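Local coordinates for peroxiredoxin HYR1 (Saccharomyces cerevisiae, PDB 3CMI), which reduces hydroperoxides at the expense of thioredoxin and senses hydroperoxide stress, oxidising and thereby activating the transcription factor YAP1, at residues E54-R59 and F65-F70; F135-V140 and S157-T162. One frame throughout, in Å; residues are numbered along the deposited sequence.

Contact 1: E54-R59 and F65-F70; sequences EALYKR and FTIIGF
Leu-56, Tyr-57, Phe-65 and Ile-67 make the apolar part of this contact. The side chains of Leu-56 and Phe-65 cross at about a right angle, and Leu-56 CD2 lies 3.9 Å from Phe-65 CZ at the far end of the ring. The ring extends to the helix because Phe-65 CG stands opposite the backbone N (chi1 172°), and its edge meets Tyr-57 CA. Ile-67 CD1 reaches Tyr-57 CB at 3.8 Å and also touches Leu-56 CD2, at 4.3 Å. Helix 47-60 and strand 65-72 are the last two elements of a beta-alpha-beta unit of the thioredoxin-like fold, whose first strand, 34-41, is the parallel neighbour of 65-72. The axes of the two short segments approach to 8.0 Å, and their directions differ by 150°. Ile-163 of helix 160-167 touches both Leu-56 and Phe-65. The side chains of Tyr-57 and Thr-66 lie alongside, pointing the same way, with Thr-66 OG1 in van der Waals approach to the ring carbon Tyr-57 CE1 at 3.7 Å. Their polar link is through water: one molecule, in the plane of the tyrosine ring at its edge, bridges the two hydroxyls, 2.7 Å from Tyr-57 OH and 3.0 Å from Thr-66 OG1.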
loop_
_atom_site.group_PDB
_atom_site.type_symbol
_atom_site.label_atom_id
_atom_site.label_comp_id
_atom_site.label_asym_id
_atom_site.label_seq_id
_atom_site.Cartn_x
_atom_site.Cartn_y
_atom_site.Cartn_z
ATOM N N GLU A 54 -8.319 -3.364 -8.108
ATOM C CA GLU A 54 -8.710 -4.756 -8.324
ATOM C C GLU A 54 -8.229 -5.275 -9.681
ATOM O O GLU A 54 -7.772 -6.416 -9.782
ATOM C CB GLU A 54 -10.228 -4.913 -8.179
ATOM C CG GLU A 54 -10.768 -6.351 -8.302
ATOM C CD GLU A 54 -10.266 -7.305 -7.220
ATOM O OE1 GLU A 54 -10.513 -8.516 -7.359
ATOM O OE2 GLU A 54 -9.629 -6.865 -6.239
ATOM N N ALA A 55 -8.315 -4.427 -10.709
ATOM C CA ALA A 55 -7.834 -4.770 -12.043
ATOM C C ALA A 55 -6.323 -5.012 -12.038
ATOM O O ALA A 55 -5.841 -5.956 -12.657
ATOM C CB ALA A 55 -8.212 -3.682 -13.058
ATOM N N LEU A 56 -5.586 -4.156 -11.331
ATOM C CA LEU A 56 -4.141 -4.311 -11.171
ATOM C C LEU A 56 -3.821 -5.639 -10.492
ATOM O O LEU A 56 -2.962 -6.398 -10.955
ATOM C CB LEU A 56 -3.583 -3.152 -10.338
ATOM C CG LEU A 56 -2.087 -2.830 -10.394
ATOM C CD1 LEU A 56 -1.692 -2.281 -11.767
ATOM C CD2 LEU A 56 -1.739 -1.835 -9.291
ATOM N N TYR A 57 -4.540 -5.921 -9.408
ATOM C CA TYR A 57 -4.352 -7.141 -8.635
ATOM C C TYR A 57 -4.652 -8.383 -9.464
ATOM O O TYR A 57 -3.839 -9.304 -9.511
ATOM C CB TYR A 57 -5.220 -7.110 -7.373
ATOM C CG TYR A 57 -5.099 -8.331 -6.484
ATOM C CD1 TYR A 57 -3.887 -8.657 -5.867
ATOM C CD2 TYR A 57 -6.207 -9.144 -6.234
ATOM C CE1 TYR A 57 -3.780 -9.771 -5.037
ATOM C CE2 TYR A 57 -6.106 -10.262 -5.413
ATOM C CZ TYR A 57 -4.891 -10.570 -4.821
ATOM O OH TYR A 57 -4.793 -11.675 -4.001
ATOM N N LYS A 58 -5.815 -8.403 -10.112
ATOM C CA LYS A 58 -6.195 -9.514 -10.988
ATOM C C LYS A 58 -5.141 -9.760 -12.068
ATOM O O LYS A 58 -4.769 -10.902 -12.349
ATOM C CB LYS A 58 -7.554 -9.248 -11.642
ATOM C CG LYS A 58 -8.728 -9.297 -10.681
ATOM C CD LYS A 58 -10.044 -9.339 -11.442
ATOM C CE LYS A 58 -11.236 -9.422 -10.497
ATOM N NZ LYS A 58 -11.219 -10.647 -9.635
ATOM N N ARG A 59 -4.644 -8.679 -12.656
ATOM C CA ARG A 59 -3.698 -8.783 -13.760
ATOM C C ARG A 59 -2.367 -9.437 -13.367
ATOM O O ARG A 59 -1.870 -10.328 -14.070
ATOM C CB ARG A 59 -3.469 -7.411 -14.398
ATOM C CG ARG A 59 -2.318 -7.401 -15.361
ATOM C CD ARG A 59 -2.458 -6.365 -16.448
ATOM N NE ARG A 59 -1.932 -6.982 -17.650
ATOM C CZ ARG A 59 -2.642 -7.303 -18.722
ATOM N NH1 ARG A 59 -3.931 -7.011 -18.810
ATOM N NH2 ARG A 59 -2.029 -7.883 -19.736
ATOM N N PHE A 65 2.739 -10.587 -7.064
ATOM C CA PHE A 65 2.348 -9.211 -6.785
ATOM C C PHE A 65 1.124 -9.226 -5.895
ATOM O O PHE A 65 0.247 -10.079 -6.046
ATOM C CB PHE A 65 2.020 -8.465 -8.081
ATOM C CG PHE A 65 1.417 -7.093 -7.863
ATOM C CD1 PHE A 65 2.226 -5.999 -7.556
ATOM C CD2 PHE A 65 0.035 -6.901 -7.960
ATOM C CE1 PHE A 65 1.674 -4.730 -7.356
ATOM C CE2 PHE A 65 -0.528 -5.645 -7.760
ATOM C CZ PHE A 65 0.291 -4.556 -7.458
ATOM N N THR A 66 1.064 -8.278 -4.968
ATOM C CA THR A 66 -0.125 -8.121 -4.145
ATOM C C THR A 66 -0.367 -6.663 -3.783
ATOM O O THR A 66 0.510 -5.818 -3.976
ATOM C CB THR A 66 -0.078 -9.016 -2.881
ATOM O OG1 THR A 66 -1.399 -9.133 -2.343
ATOM C CG2 THR A 66 0.877 -8.445 -1.822
ATOM N N ILE A 67 -1.572 -6.383 -3.288
ATOM C CA ILE A 67 -1.944 -5.062 -2.790
ATOM C C ILE A 67 -2.442 -5.188 -1.357
ATOM O O ILE A 67 -3.323 -6.002 -1.073
ATOM C CB ILE A 67 -3.048 -4.397 -3.649
ATOM C CG1 ILE A 67 -2.612 -4.312 -5.120
ATOM C CG2 ILE A 67 -3.375 -2.992 -3.116
ATOM C CD1 ILE A 67 -3.709 -3.886 -6.062
ATOM N N ILE A 68 -1.867 -4.395 -0.458
ATOM C CA ILE A 68 -2.361 -4.344 0.915
ATOM C C ILE A 68 -3.111 -3.022 1.085
ATOM O O ILE A 68 -2.523 -1.944 0.958
ATOM C CB ILE A 68 -1.215 -4.492 1.970
ATOM C CG1 ILE A 68 -0.237 -5.622 1.589
ATOM C CG2 ILE A 68 -1.790 -4.693 3.382
ATOM C CD1 ILE A 68 -0.866 -7.035 1.456
ATOM N N GLY A 69 -4.419 -3.116 1.318
ATOM C CA GLY A 69 -5.261 -1.930 1.475
ATOM C C GLY A 69 -5.497 -1.591 2.934
ATOM O O GLY A 69 -5.942 -2.436 3.701
ATOM N N PHE A 70 -5.186 -0.355 3.317
ATOM C CA PHE A 70 -5.410 0.114 4.681
ATOM C C PHE A 70 -6.563 1.121 4.733
ATOM O O PHE A 70 -6.405 2.271 4.303
ATOM C CB PHE A 70 -4.139 0.759 5.254
ATOM C CG PHE A 70 -3.061 -0.221 5.636
ATOM C CD1 PHE A 70 -2.110 -0.635 4.702
ATOM C CD2 PHE A 70 -2.974 -0.706 6.939
ATOM C CE1 PHE A 70 -1.099 -1.528 5.060
ATOM C CE2 PHE A 70 -1.971 -1.598 7.307
ATOM C CZ PHE A 70 -1.030 -2.009 6.364
HETATM O O HOH W 1 -2.580 -11.902 -2.512
#

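Contact 2: F135-V140 and S157-T162; sequences FEKFLV and SSLSET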
loop_
_atom_site.group_PDB
_atom_site.type_symbol
_atom_site.label_atom_id
_atom_site.label_comp_id
_atom_site.label_asym_id
_atom_site.label_seq_id
_atom_site.Cartn_x
_atom_site.Cartn_y
_atom_site.Cartn_z
ATOM N N PHE A 135 -6.054 7.035 -0.928
ATOM C CA PHE A 135 -5.454 6.342 -2.088
ATOM C C PHE A 135 -4.043 6.789 -2.484
ATOM O O PHE A 135 -3.677 6.742 -3.660
ATOM C CB PHE A 135 -6.397 6.359 -3.307
ATOM C CG PHE A 135 -7.771 5.831 -3.015
ATOM C CD1 PHE A 135 -7.989 4.464 -2.866
ATOM C CD2 PHE A 135 -8.847 6.700 -2.887
ATOM C CE1 PHE A 135 -9.264 3.971 -2.589
ATOM C CE2 PHE A 135 -10.124 6.222 -2.612
ATOM C CZ PHE A 135 -10.334 4.855 -2.461
ATOM N N GLU A 136 -3.251 7.206 -1.504
ATOM C CA GLU A 136 -1.816 7.358 -1.706
ATOM C C GLU A 136 -1.193 5.952 -1.746
ATOM O O GLU A 136 -1.686 5.031 -1.088
ATOM C CB GLU A 136 -1.207 8.212 -0.592
ATOM C CG GLU A 136 -0.029 9.043 -1.041
ATOM C CD GLU A 136 0.282 10.215 -0.123
ATOM O OE1 GLU A 136 1.393 10.234 0.427
ATOM O OE2 GLU A 136 -0.560 11.123 0.042
ATOM N N LYS A 137 -0.127 5.795 -2.529
ATOM C CA LYS A 137 0.415 4.476 -2.874
ATOM C C LYS A 137 1.931 4.389 -2.695
ATOM O O LYS A 137 2.674 5.310 -3.074
ATOM C CB LYS A 137 0.072 4.132 -4.327
ATOM C CG LYS A 137 -1.416 4.197 -4.678
ATOM C CD LYS A 137 -1.610 4.589 -6.126
ATOM C CE LYS A 137 -3.077 4.853 -6.447
ATOM N NZ LYS A 137 -3.452 6.288 -6.307
ATOM N N PHE A 138 2.377 3.278 -2.116
ATOM C CA PHE A 138 3.796 2.971 -1.969
ATOM C C PHE A 138 4.069 1.645 -2.660
ATOM O O PHE A 138 3.373 0.658 -2.418
ATOM C CB PHE A 138 4.189 2.826 -0.495
ATOM C CG PHE A 138 4.063 4.088 0.318
ATOM C CD1 PHE A 138 2.825 4.502 0.814
ATOM C CD2 PHE A 138 5.195 4.826 0.652
ATOM C CE1 PHE A 138 2.717 5.654 1.596
ATOM C CE2 PHE A 138 5.095 5.970 1.436
ATOM C CZ PHE A 138 3.854 6.390 1.902
ATOM N N LEU A 139 5.087 1.621 -3.514
ATOM C CA LEU A 139 5.477 0.402 -4.203
ATOM C C LEU A 139 6.728 -0.168 -3.539
ATOM O O LEU A 139 7.717 0.547 -3.347
ATOM C CB LEU A 139 5.715 0.707 -5.685
ATOM C CG LEU A 139 5.537 -0.344 -6.781
ATOM C CD1 LEU A 139 4.258 -1.174 -6.639
ATOM C CD2 LEU A 139 5.580 0.353 -8.133
ATOM N N VAL A 140 6.670 -1.450 -3.181
ATOM C CA VAL A 140 7.752 -2.127 -2.467
ATOM C C VAL A 140 8.422 -3.234 -3.300
ATOM O O VAL A 140 7.757 -4.019 -3.981
ATOM C CB VAL A 140 7.257 -2.684 -1.094
ATOM C CG1 VAL A 140 8.373 -3.398 -0.345
ATOM C CG2 VAL A 140 6.682 -1.557 -0.233
ATOM N N SER A 157 -3.396 1.991 -12.719
ATOM C CA SER A 157 -3.005 1.529 -14.055
ATOM C C SER A 157 -1.697 2.163 -14.551
ATOM O O SER A 157 -0.924 1.525 -15.271
ATOM C CB SER A 157 -4.133 1.796 -15.054
ATOM O OG SER A 157 -4.456 3.180 -15.103
ATOM N N SER A 158 -1.451 3.412 -14.159
ATOM C CA SER A 158 -0.239 4.141 -14.554
ATOM C C SER A 158 1.057 3.546 -13.982
ATOM O O SER A 158 2.157 3.858 -14.454
ATOM C CB SER A 158 -0.364 5.609 -14.154
ATOM O OG SER A 158 -1.307 6.268 -14.985
ATOM N N LEU A 159 0.904 2.690 -12.971
ATOM C CA LEU A 159 2.009 2.039 -12.268
ATOM C C LEU A 159 2.382 0.676 -12.858
ATOM O O LEU A 159 3.343 0.047 -12.402
ATOM C CB LEU A 159 1.622 1.835 -10.794
ATOM C CG LEU A 159 1.990 2.814 -9.672
ATOM C CD1 LEU A 159 1.955 4.288 -10.081
ATOM C CD2 LEU A 159 1.105 2.552 -8.444
ATOM N N SER A 160 1.621 0.215 -13.852
ATOM C CA SER A 160 1.787 -1.141 -14.376
ATOM C C SER A 160 3.199 -1.411 -14.909
ATOM O O SER A 160 3.796 -2.442 -14.591
ATOM C CB SER A 160 0.709 -1.471 -15.420
ATOM O OG SER A 160 0.872 -0.707 -16.605
ATOM N N GLU A 161 3.732 -0.472 -15.690
ATOM C CA GLU A 161 5.082 -0.582 -16.260
ATOM C C GLU A 161 6.192 -0.633 -15.208
ATOM O O GLU A 161 7.140 -1.410 -15.331
ATOM C CB GLU A 161 5.343 0.550 -17.258
ATOM C CG GLU A 161 4.606 0.391 -18.580
ATOM C CD GLU A 161 5.104 -0.789 -19.393
ATOM O OE1 GLU A 161 4.271 -1.610 -19.817
ATOM O OE2 GLU A 161 6.327 -0.898 -19.605
ATOM N N THR A 162 6.067 0.200 -14.180
ATOM C CA THR A 162 6.972 0.166 -13.038
ATOM C C THR A 162 6.849 -1.160 -12.271
ATOM O O THR A 162 7.852 -1.742 -11.855
ATOM C CB THR A 162 6.698 1.352 -12.089
ATOM O OG1 THR A 162 6.849 2.580 -12.808
ATOM C CG2 THR A 162 7.652 1.341 -10.888
#
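Lys-137 meets Leu-159 through its aliphatic chain, the first of two side-chain touches between strand 137-140 and the 3-10 turn and first helical turn that open helix 160-167. Ahead of the strand, Phe-135 contributes its carbonyl: Lys-137 NZ donates to Phe-135 O at 2.7 Å, with a C=O...N angle of 166°, so the ammonium lies almost straight out from the oxygen. Thr-154 O accepts a second bond from the same nitrogen. Bends at chi2 (149°) and chi4 (93°) turn the lysine back to these carbonyls, while its CD passes Leu-159 CD2 at 4.1 Å, the two side chains crossing obliquely. Leu-159 sits in the 3-10 turn just before the helix and also touches Leu-36, on strand 34-41. Phe-138, next in the strand, points away from the helix. Leu-139 turns back to the helix side, as alternation along a strand requires. Its CD2 meets Thr-162 CG2 at 3.6 Å, methyl against methyl. Leu-159 and Thr-162 both touch Tyr-150 of strand 146-150. The 3-10 turn and the first turn of the helix thus cover one face of the mixed sheet through these two residues, three apart in sequence. Carbon meets carbon at both touches, even where the partners are lysine and threonine; the buried ammonium finds its polar partners in backbone carbonyls, which probably offset part of the cost of holding its charge inside the protein.

The two contacts follow one another along the chain, contact 1 closing before contact 2 opens, yet their centres lie only about 10 Å apart and their nearest atoms about 4 Å apart, without touching. They share the four-stranded mixed sheet, ordered 65-72, 34-41, 137-140, 146-150. Contact 1 sets helix 47-60 against the edge strand 65-72; contact 2 sets the beginning of helix 160-167 and the turn before it against the inner strand 137-140, with 34-41 between the two strands. Helix 160-167 also reaches contact 1, through Ile-163. Early and late parts of the thioredoxin-like fold are thereby packed together, away from the active-site Cys-44.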